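PDB 1ODO: putative cytochrome P450 154A1 from Streptomyces coelicolor, which is a haem-containing member of the cytochrome P450 family, modelled here with 4-phenyl-1H-imidazole bound to the haem iron. Local coordinates for residues 285-290 with 321-326; 23-28 with 42-47; 155-160 with 234-239. One frame throughout, in Å; residues are numbered along the deposited sequence.

Contact 1: residues 285-290 with 321-326; sequences HEPAVK and AANRHP
The carbonyl oxygen of His-285 is gripped twice by one guanidinium: Arg-324 NH2 reaches His-285 O at 2.9 Å and Arg-324 NE reaches the same O at 3.1 Å. Both nitrogens come side-on, with the oxygen in the guanidinium plane; NE uses a carbonyl lone pair, while NH2 is tilted 29° from the carbonyl plane. The His-285 imidazole folds back over the arginine, because CG stands anti to the backbone N (chi1 -164°). That brings Arg-324 NH2 over the centre of the ring, 3.1 Å above its plane. Asp-333 ties down both partners, taking a hydrogen bond from His-285 NE2 on its O and a salt bridge from Arg-324 NH1 on its carboxylate.

Glu-286 OE2 also lies 3.2 Å from Arg-324 NH2 as a salt bridge, although the position of OE2 is less certain; its other oxygen, OE1, bonds His-17. Further along, Pro-287 CG packs on the Asn-323 amide at ND2, 3.7 Å away, while Asn-323 OD1 accepts from Leu-345 N; a water joins Lys-290 O to Ala-321 N. Asn-323 O accepts from Arg-284, the arginine of the ExxR signature. The type I turn from Ala-322 to His-325 is thus locked to the P450 K helix, 275-285, which carries that signature, and to the loop after it, which runs along the haem, where Ala-288 touches the cofactor.

Contact 2: residues 23-28 with 42-47; sequences TLREGG and SVSDPV
Leu-24 and Ser-42 start out facing each other, and their side chains meet with a branched methyl pair against a hydroxyl. Leu-24 CD2 is 3.7 Å from Ser-42 OG, and Leu-24 CD1 lies 4.1 Å from the same OG, so the oxygen sits within reach of both branches of the fork. The hydroxyl swings anti to its own nitrogen (chi1 155°) and finds its polar partner in Ser-318 OG.

Ser-44, two residues on, points to the helix as well, but meets an aliphatic stem: its OG is 3.7 Å from Arg-25 CG. The arginine chain runs past that hydroxyl, bends at chi3 (-52°), and carries its guanidinium away to bond Ala-321 O through NH1. The pieces joined here are the P450 N-terminal helix 17-25 and the end of strand 38-43, in the sheet whose neighbouring strand, 30-35, follows the helix directly. Val-43, between the two serines, turns its side chain the other way, onto helix 46-52.

Gly-28 closes the type I turn that starts at Arg-25 and has a positive phi of 92°. Its O is 4.2 Å from Ser-44 OG, too long for a direct bond, and a water fills in, 2.9 Å from Gly-28 O and 2.7 Å from Ser-44 OG. Beyond the strand, Asp-45 is the N-cap of helix 46-52: its OD1 accepts from Val-47 N at 3.0 Å, met from above the carboxylate plane.

Contact 3: residues 155-160 with 234-239; sequences HLMGVP and DTLLLM. With PIM (4-phenyl-1H-imidazole), chain C; HEM (protoporphyrin IX containing Fe), chain B.
Helix 147-157 comes to its end against the flank of helix 229-244, with Met-157 and Met-239 the nearest pair at 8.1 Å between CA atoms, and Gly-158 then leaves the helix with positive phi. Met-157 spans that gap. Its chain bends at chi2 (-59°) and again at chi3 (-73°), curling the methyl into the angle between two residues of the longer helix. Met-157 CE touches Leu-236 CD2 at 3.6 Å and Met-239 CB, also at 3.6 Å; the two methionine side chains cross at about a right angle.

Helix 229-244 is the first part of the long central helix of P450s, which continues as helix 247-260 and runs across the haem on the side where 4-phenyl-1H-imidazole binds. Past its CB, Met-239 turns from Met-157 to the cofactor, setting SD 3.6 Å from haem CMA and CE 3.9 Å from haem CMB. Leu-238 divides its branches: CD1 packs at 3.6 Å on C11 of the 4-phenyl-1H-imidazole phenyl ring, while CD2 lies 3.8 Å from haem CMA. The ligand's N3 binds the haem iron at 2.3 Å.

In the fold
All three contacts are mainly buried, but contact 2 lies farthest out, about 20 Å from the chain centre, with Arg-25 and Gly-28 only partly buried. Contacts 1 and 2 are neighbours, their centres about 11 Å apart: segment 321-326 of contact 1 also packs on contact 2, Ala-322 CB on Ser-44 O, and Arg-25 touches Arg-324. Contact 3 stands on the other side of the chain centre, its centre about 28 Å from contact 1's and 35 Å from contact 2's. Charged groups and a carbonyl bind the loops of contact 1; in contact 2 serine hydroxyls rest on aliphatic carbons and one water bridges helix turn to strand end; purely apolar side chains fill contact 3 beside the haem.

Contact 1: residues 285-290 with 321-326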
loop_
_atom_site.group_PDB
_atom_site.type_symbol
_atom_site.label_atom_id
_atom_site.label_comp_id
_atom_site.label_asym_id
_atom_site.label_seq_id
_atom_site.Cartn_x
_atom_site.Cartn_y
_atom_site.Cartn_z
ATOM N N HIS A 285 -8.843 5.545 -8.920
ATOM C CA HIS A 285 -8.802 7.001 -8.763
ATOM C C HIS A 285 -7.846 7.564 -7.706
ATOM O O HIS A 285 -7.197 8.593 -7.930
ATOM C CB HIS A 285 -10.237 7.495 -8.507
ATOM C CG HIS A 285 -10.427 8.968 -8.704
ATOM N ND1 HIS A 285 -10.614 9.840 -7.654
ATOM C CD2 HIS A 285 -10.478 9.717 -9.832
ATOM C CE1 HIS A 285 -10.772 11.065 -8.124
ATOM N NE2 HIS A 285 -10.694 11.017 -9.443
ATOM N N GLU A 286 -7.767 6.911 -6.553
ATOM C CA GLU A 286 -6.877 7.374 -5.488
ATOM C C GLU A 286 -6.239 6.186 -4.775
ATOM O O GLU A 286 -6.528 5.919 -3.608
ATOM C CB GLU A 286 -7.645 8.232 -4.478
ATOM C CG GLU A 286 -8.209 9.520 -5.065
ATOM C CD GLU A 286 -7.142 10.547 -5.417
ATOM O OE1 GLU A 286 -5.933 10.226 -5.364
ATOM O OE2 GLU A 286 -7.522 11.685 -5.754
ATOM N N PRO A 287 -5.367 5.448 -5.481
ATOM C CA PRO A 287 -4.684 4.278 -4.914
ATOM C C PRO A 287 -3.799 4.673 -3.732
ATOM O O PRO A 287 -3.264 5.782 -3.701
ATOM C CB PRO A 287 -3.886 3.734 -6.102
ATOM C CG PRO A 287 -3.607 4.963 -6.915
ATOM C CD PRO A 287 -4.926 5.700 -6.864
ATOM N N ALA A 288 -3.644 3.761 -2.775
ATOM C CA ALA A 288 -2.830 4.010 -1.581
ATOM C C ALA A 288 -1.326 4.130 -1.813
ATOM O O ALA A 288 -0.634 4.810 -1.048
ATOM C CB ALA A 288 -3.109 2.927 -0.529
ATOM N N VAL A 289 -0.817 3.466 -2.848
ATOM C CA VAL A 289 0.610 3.511 -3.167
ATOM C C VAL A 289 0.761 4.165 -4.542
ATOM O O VAL A 289 0.389 3.582 -5.560
ATOM C CB VAL A 289 1.210 2.092 -3.191
ATOM C CG1 VAL A 289 2.670 2.141 -3.623
ATOM C CG2 VAL A 289 1.083 1.467 -1.808
ATOM N N LYS A 290 1.313 5.373 -4.568
ATOM C CA LYS A 290 1.492 6.101 -5.824
ATOM C C LYS A 290 2.659 5.687 -6.710
ATOM O O LYS A 290 2.543 5.697 -7.936
ATOM C CB LYS A 290 1.588 7.601 -5.527
ATOM C CG LYS A 290 0.349 8.155 -4.827
ATOM C CD LYS A 290 0.552 9.598 -4.376
ATOM C CE LYS A 290 1.529 9.681 -3.213
ATOM N NZ LYS A 290 1.732 11.089 -2.752
ATOM N N ALA A 321 -0.469 7.581 -11.385
ATOM C CA ALA A 321 -0.514 8.316 -12.650
ATOM C C ALA A 321 -1.000 7.413 -13.778
ATOM O O ALA A 321 -1.751 7.848 -14.655
ATOM C CB ALA A 321 0.867 8.871 -12.983
ATOM N N ALA A 322 -0.571 6.154 -13.749
ATOM C CA ALA A 322 -0.959 5.187 -14.769
ATOM C C ALA A 322 -2.454 4.879 -14.719
ATOM O O ALA A 322 -3.090 4.694 -15.760
ATOM C CB ALA A 322 -0.155 3.897 -14.600
ATOM N N ASN A 323 -3.014 4.824 -13.515
ATOM C CA ASN A 323 -4.437 4.534 -13.363
ATOM C C ASN A 323 -5.305 5.611 -14.009
ATOM O O ASN A 323 -6.485 5.387 -14.267
ATOM C CB ASN A 323 -4.820 4.420 -11.887
ATOM C CG ASN A 323 -4.384 3.106 -11.260
ATOM O OD1 ASN A 323 -3.942 2.182 -11.946
ATOM N ND2 ASN A 323 -4.526 3.012 -9.940
ATOM N N ARG A 324 -4.715 6.778 -14.257
ATOM C CA ARG A 324 -5.438 7.892 -14.871
ATOM C C ARG A 324 -4.982 8.184 -16.294
ATOM O O ARG A 324 -5.263 9.257 -16.835
ATOM C CB ARG A 324 -5.279 9.151 -14.009
ATOM C CG ARG A 324 -6.066 9.111 -12.689
ATOM C CD ARG A 324 -5.476 10.088 -11.678
ATOM N NE ARG A 324 -6.241 10.189 -10.432
ATOM C CZ ARG A 324 -7.023 11.220 -10.121
ATOM N NH1 ARG A 324 -7.153 12.235 -10.968
ATOM N NH2 ARG A 324 -7.648 11.259 -8.952
ATOM N N HIS A 325 -4.282 7.231 -16.903
ATOM C CA HIS A 325 -3.792 7.401 -18.269
ATOM C C HIS A 325 -4.993 7.472 -19.211
ATOM O O HIS A 325 -5.843 6.582 -19.219
ATOM C CB HIS A 325 -2.870 6.235 -18.633
ATOM C CG HIS A 325 -2.050 6.474 -19.862
ATOM N ND1 HIS A 325 -2.584 6.440 -21.132
ATOM C CD2 HIS A 325 -0.734 6.756 -20.014
ATOM C CE1 HIS A 325 -1.630 6.689 -22.013
ATOM N NE2 HIS A 325 -0.499 6.884 -21.360
ATOM N N PRO A 326 -5.070 8.540 -20.025
ATOM C CA PRO A 326 -6.166 8.768 -20.974
ATOM C C PRO A 326 -6.444 7.713 -22.044
ATOM O O PRO A 326 -7.528 7.708 -22.631
ATOM C CB PRO A 326 -5.830 10.138 -21.562
ATOM C CG PRO A 326 -4.336 10.158 -21.528
ATOM C CD PRO A 326 -4.036 9.581 -20.161
HETATM O O HOH W 1 1.978 7.782 -9.765
#

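Contact 2: residues 23-28 with 42-47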
loop_
_atom_site.group_PDB
_atom_site.type_symbol
_atom_site.label_atom_id
_atom_site.label_comp_id
_atom_site.label_asym_id
_atom_site.label_seq_id
_atom_site.Cartn_x
_atom_site.Cartn_y
_atom_site.Cartn_z
ATOM N N THR A 23 2.275 16.169 -14.686
ATOM C CA THR A 23 3.659 16.476 -15.012
ATOM C C THR A 23 4.399 15.232 -15.497
ATOM O O THR A 23 5.152 15.286 -16.473
ATOM C CB THR A 23 4.379 17.070 -13.789
ATOM O OG1 THR A 23 3.662 18.227 -13.339
ATOM C CG2 THR A 23 5.805 17.469 -14.148
ATOM N N LEU A 24 4.184 14.107 -14.825
ATOM C CA LEU A 24 4.848 12.878 -15.226
ATOM C C LEU A 24 4.349 12.392 -16.582
ATOM O O LEU A 24 5.143 12.052 -17.456
ATOM C CB LEU A 24 4.629 11.785 -14.177
ATOM C CG LEU A 24 5.458 11.875 -12.894
ATOM C CD1 LEU A 24 4.924 10.882 -11.857
ATOM C CD2 LEU A 24 6.925 11.578 -13.221
ATOM N N ARG A 25 3.032 12.360 -16.766
ATOM C CA ARG A 25 2.487 11.902 -18.036
ATOM C C ARG A 25 2.842 12.832 -19.202
ATOM O O ARG A 25 2.742 12.451 -20.369
ATOM C CB ARG A 25 0.968 11.705 -17.929
ATOM C CG ARG A 25 0.565 10.470 -17.096
ATOM C CD ARG A 25 -0.783 9.926 -17.555
ATOM N NE ARG A 25 -1.778 10.991 -17.581
ATOM C CZ ARG A 25 -2.511 11.365 -16.538
ATOM N NH1 ARG A 25 -2.385 10.743 -15.369
ATOM N NH2 ARG A 25 -3.335 12.400 -16.652
ATOM N N GLU A 26 3.269 14.047 -18.877
ATOM C CA GLU A 26 3.651 15.033 -19.885
ATOM C C GLU A 26 4.907 14.540 -20.620
ATOM O O GLU A 26 5.181 14.940 -21.753
ATOM C CB GLU A 26 3.940 16.363 -19.183
ATOM C CG GLU A 26 4.288 17.524 -20.069
ATOM C CD GLU A 26 4.570 18.782 -19.259
ATOM O OE1 GLU A 26 3.811 19.053 -18.305
ATOM O OE2 GLU A 26 5.543 19.497 -19.579
ATOM N N GLY A 27 5.665 13.660 -19.968
ATOM C CA GLY A 27 6.878 13.137 -20.577
ATOM C C GLY A 27 6.689 11.913 -21.457
ATOM O O GLY A 27 7.660 11.321 -21.926
ATOM N N GLY A 28 5.440 11.535 -21.694
ATOM C CA GLY A 28 5.182 10.372 -22.521
ATOM C C GLY A 28 5.077 9.133 -21.648
ATOM O O GLY A 28 4.849 9.241 -20.438
ATOM N N SER A 42 10.519 6.613 -14.422
ATOM C CA SER A 42 9.169 6.540 -13.882
ATOM C C SER A 42 8.353 6.120 -15.095
ATOM O O SER A 42 8.456 6.739 -16.150
ATOM C CB SER A 42 8.674 7.905 -13.411
ATOM O OG SER A 42 7.250 7.944 -13.444
ATOM N N VAL A 43 7.565 5.061 -14.962
ATOM C CA VAL A 43 6.750 4.596 -16.075
ATOM C C VAL A 43 5.281 4.729 -15.689
ATOM O O VAL A 43 4.861 4.199 -14.660
ATOM C CB VAL A 43 7.054 3.116 -16.411
ATOM C CG1 VAL A 43 6.145 2.638 -17.533
ATOM C CG2 VAL A 43 8.517 2.961 -16.808
ATOM N N SER A 44 4.502 5.444 -16.498
ATOM C CA SER A 44 3.084 5.615 -16.195
ATOM C C SER A 44 2.139 5.178 -17.315
ATOM O O SER A 44 0.933 5.401 -17.234
ATOM C CB SER A 44 2.794 7.065 -15.766
ATOM O OG SER A 44 3.261 8.004 -16.719
ATOM N N ASP A 45 2.692 4.571 -18.364
ATOM C CA ASP A 45 1.896 4.085 -19.494
ATOM C C ASP A 45 1.570 2.663 -19.015
ATOM O O ASP A 45 2.464 1.822 -18.918
ATOM C CB ASP A 45 2.758 4.037 -20.762
ATOM C CG ASP A 45 2.068 3.339 -21.926
ATOM O OD1 ASP A 45 1.022 2.696 -21.718
ATOM O OD2 ASP A 45 2.587 3.427 -23.062
ATOM N N PRO A 46 0.296 2.386 -18.687
ATOM C CA PRO A 46 -0.091 1.054 -18.207
ATOM C C PRO A 46 0.238 -0.117 -19.129
ATOM O O PRO A 46 0.523 -1.215 -18.656
ATOM C CB PRO A 46 -1.594 1.199 -17.947
ATOM C CG PRO A 46 -2.008 2.228 -18.938
ATOM C CD PRO A 46 -0.891 3.245 -18.839
ATOM N N VAL A 47 0.193 0.104 -20.439
ATOM C CA VAL A 47 0.499 -0.974 -21.376
ATOM C C VAL A 47 1.969 -1.345 -21.194
ATOM O O VAL A 47 2.317 -2.513 -21.006
ATOM C CB VAL A 47 0.249 -0.533 -22.835
ATOM C CG1 VAL A 47 0.701 -1.624 -23.803
ATOM C CG2 VAL A 47 -1.230 -0.240 -23.035
HETATM O O HOH W 2 2.445 8.186 -19.271
#

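Contact 3: residues 155-160 with 234-239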
loop_
_atom_site.group_PDB
_atom_site.type_symbol
_atom_site.label_atom_id
_atom_site.label_comp_id
_atom_site.label_asym_id
_atom_site.label_seq_id
_atom_site.Cartn_x
_atom_site.Cartn_y
_atom_site.Cartn_z
ATOM N N HIS A 155 -4.386 -10.318 14.138
ATOM C CA HIS A 155 -5.042 -11.612 14.268
ATOM C C HIS A 155 -4.404 -12.632 13.331
ATOM O O HIS A 155 -4.105 -13.757 13.728
ATOM C CB HIS A 155 -6.537 -11.457 13.959
ATOM C CG HIS A 155 -7.266 -12.754 13.804
ATOM N ND1 HIS A 155 -7.383 -13.402 12.594
ATOM C CD2 HIS A 155 -7.917 -13.524 14.707
ATOM C CE1 HIS A 155 -8.078 -14.514 12.757
ATOM N NE2 HIS A 155 -8.413 -14.611 14.030
ATOM N N LEU A 156 -4.172 -12.224 12.090
ATOM C CA LEU A 156 -3.570 -13.099 11.095
ATOM C C LEU A 156 -2.114 -13.449 11.404
ATOM O O LEU A 156 -1.717 -14.612 11.314
ATOM C CB LEU A 156 -3.674 -12.439 9.716
ATOM C CG LEU A 156 -3.279 -13.234 8.469
ATOM C CD1 LEU A 156 -3.879 -12.555 7.243
ATOM C CD2 LEU A 156 -1.767 -13.321 8.352
ATOM N N MET A 157 -1.316 -12.449 11.762
ATOM C CA MET A 157 0.091 -12.689 12.073
ATOM C C MET A 157 0.309 -13.168 13.507
ATOM O O MET A 157 1.374 -13.689 13.836
ATOM C CB MET A 157 0.915 -11.418 11.831
ATOM C CG MET A 157 0.949 -10.943 10.378
ATOM S SD MET A 157 1.622 -12.161 9.218
ATOM C CE MET A 157 3.378 -12.103 9.623
ATOM N N GLY A 158 -0.696 -12.985 14.356
ATOM C CA GLY A 158 -0.579 -13.410 15.740
ATOM C C GLY A 158 0.271 -12.477 16.582
ATOM O O GLY A 158 1.102 -12.924 17.380
ATOM N N VAL A 159 0.066 -11.176 16.405
ATOM C CA VAL A 159 0.820 -10.180 17.157
ATOM C C VAL A 159 0.174 -9.983 18.527
ATOM O O VAL A 159 -0.992 -9.596 18.624
ATOM C CB VAL A 159 0.844 -8.820 16.420
ATOM C CG1 VAL A 159 1.676 -7.811 17.209
ATOM C CG2 VAL A 159 1.413 -9.000 15.025
ATOM N N PRO A 160 0.922 -10.259 19.607
ATOM C CA PRO A 160 0.362 -10.088 20.948
ATOM C C PRO A 160 -0.176 -8.674 21.131
ATOM O O PRO A 160 0.420 -7.707 20.660
ATOM C CB PRO A 160 1.555 -10.382 21.856
ATOM C CG PRO A 160 2.320 -11.410 21.065
ATOM C CD PRO A 160 2.280 -10.826 19.670
ATOM N N ASP A 234 12.866 -9.964 7.767
ATOM C CA ASP A 234 12.476 -9.102 6.655
ATOM C C ASP A 234 11.094 -9.449 6.107
ATOM O O ASP A 234 10.377 -8.575 5.621
ATOM C CB ASP A 234 13.534 -9.153 5.547
ATOM C CG ASP A 234 14.795 -8.390 5.917
ATOM O OD1 ASP A 234 14.844 -7.825 7.035
ATOM O OD2 ASP A 234 15.735 -8.347 5.096
ATOM N N THR A 235 10.715 -10.721 6.171
ATOM C CA THR A 235 9.402 -11.118 5.679
ATOM C C THR A 235 8.384 -10.606 6.700
ATOM O O THR A 235 7.302 -10.139 6.340
ATOM C CB THR A 235 9.283 -12.642 5.534
ATOM O OG1 THR A 235 10.173 -13.083 4.502
ATOM C CG2 THR A 235 7.855 -13.040 5.168
ATOM N N LEU A 236 8.738 -10.675 7.981
ATOM C CA LEU A 236 7.828 -10.196 9.017
ATOM C C LEU A 236 7.683 -8.681 8.894
ATOM O O LEU A 236 6.600 -8.138 9.085
ATOM C CB LEU A 236 8.352 -10.556 10.409
ATOM C CG LEU A 236 8.251 -12.039 10.770
ATOM C CD1 LEU A 236 8.828 -12.263 12.163
ATOM C CD2 LEU A 236 6.793 -12.482 10.721
ATOM N N LEU A 237 8.778 -8.004 8.571
ATOM C CA LEU A 237 8.757 -6.550 8.423
ATOM C C LEU A 237 7.757 -6.192 7.326
ATOM O O LEU A 237 6.924 -5.299 7.491
ATOM C CB LEU A 237 10.157 -6.037 8.059
ATOM C CG LEU A 237 10.359 -4.519 7.948
ATOM C CD1 LEU A 237 11.824 -4.186 8.161
ATOM C CD2 LEU A 237 9.877 -4.012 6.593
ATOM N N LEU A 238 7.849 -6.903 6.209
ATOM C CA LEU A 238 6.965 -6.681 5.071
ATOM C C LEU A 238 5.496 -6.900 5.416
ATOM O O LEU A 238 4.648 -6.047 5.146
ATOM C CB LEU A 238 7.352 -7.624 3.924
ATOM C CG LEU A 238 6.381 -7.735 2.741
ATOM C CD1 LEU A 238 6.240 -6.385 2.042
ATOM C CD2 LEU A 238 6.906 -8.775 1.758
ATOM N N MET A 239 5.192 -8.048 6.012
ATOM C CA MET A 239 3.815 -8.362 6.374
ATOM C C MET A 239 3.220 -7.420 7.412
ATOM O O MET A 239 2.066 -7.012 7.292
ATOM C CB MET A 239 3.718 -9.809 6.857
ATOM C CG MET A 239 4.275 -10.822 5.858
ATOM S SD MET A 239 3.572 -10.643 4.198
ATOM C CE MET A 239 1.866 -10.934 4.570
HETATM N N1 PIM C . 2.445 -2.264 1.817
HETATM C C2 PIM C . 1.291 -2.780 1.249
HETATM N N3 PIM C . 1.609 -3.711 0.499
HETATM C C4 PIM C . 2.920 -3.883 0.503
HETATM C C5 PIM C . 3.469 -2.984 1.326
HETATM C C6 PIM C . 4.906 -2.742 1.701
HETATM C C7 PIM C . 5.187 -2.185 2.991
HETATM C C8 PIM C . 6.567 -1.950 3.358
HETATM C C9 PIM C . 7.585 -2.280 2.430
HETATM C C10 PIM C . 7.295 -2.833 1.154
HETATM C C11 PIM C . 5.924 -3.052 0.823
HETATM C CHA HEM B . 2.960 -5.903 -2.685
HETATM C CHB HEM B . 0.926 -7.654 1.313
HETATM C CHC HEM B . -2.414 -4.171 1.148
HETATM C CHD HEM B . -0.359 -2.425 -2.827
HETATM C C1A HEM B . 2.709 -6.707 -1.600
HETATM C C2A HEM B . 3.483 -7.875 -1.195
HETATM C C3A HEM B . 2.921 -8.360 -0.079
HETATM C C4A HEM B . 1.778 -7.520 0.247
HETATM C CMA HEM B . 3.368 -9.579 0.749
HETATM C CAA HEM B . 4.719 -8.407 -1.952
HETATM C CBA HEM B . 4.295 -9.317 -3.120
HETATM C CGA HEM B . 5.437 -9.893 -3.954
HETATM O O1A HEM B . 6.449 -9.124 -4.122
HETATM O O2A HEM B . 5.314 -11.028 -4.410
HETATM C C1B HEM B . -0.149 -6.865 1.626
HETATM C C2B HEM B . -1.003 -7.064 2.783
HETATM C C3B HEM B . -1.951 -6.084 2.742
HETATM C C4B HEM B . -1.691 -5.278 1.571
HETATM C CMB HEM B . -0.823 -8.187 3.826
HETATM C CAB HEM B . -3.109 -5.816 3.723
HETATM C CBB HEM B . -4.175 -6.922 3.765
HETATM C C1C HEM B . -2.144 -3.392 0.032
HETATM C C2C HEM B . -2.938 -2.219 -0.366
HETATM C C3C HEM B . -2.358 -1.722 -1.482
HETATM C C4C HEM B . -1.225 -2.576 -1.779
HETATM C CMC HEM B . -4.188 -1.718 0.423
HETATM C CAC HEM B . -2.722 -0.494 -2.357
HETATM C CBC HEM B . -4.194 -0.334 -2.752
HETATM C C1D HEM B . 0.722 -3.200 -3.144
HETATM C C2D HEM B . 1.617 -2.984 -4.257
HETATM C C3D HEM B . 2.559 -3.955 -4.215
HETATM C C4D HEM B . 2.243 -4.791 -3.080
HETATM C CMD HEM B . 1.489 -1.828 -5.270
HETATM C CAD HEM B . 3.747 -4.106 -5.179
HETATM C CBD HEM B . 3.454 -4.540 -6.619
HETATM C CGD HEM B . 4.778 -4.542 -7.352
HETATM O O1D HEM B . 4.987 -3.670 -8.205
HETATM O O2D HEM B . 5.605 -5.417 -7.005
HETATM N NA HEM B . 1.678 -6.522 -0.710
HETATM N NB HEM B . -0.585 -5.759 0.903
HETATM N NC HEM B . -1.111 -3.590 -0.850
HETATM N ND HEM B . 1.119 -4.318 -2.416
HETATM FE FE HEM B . 0.274 -5.048 -0.789
#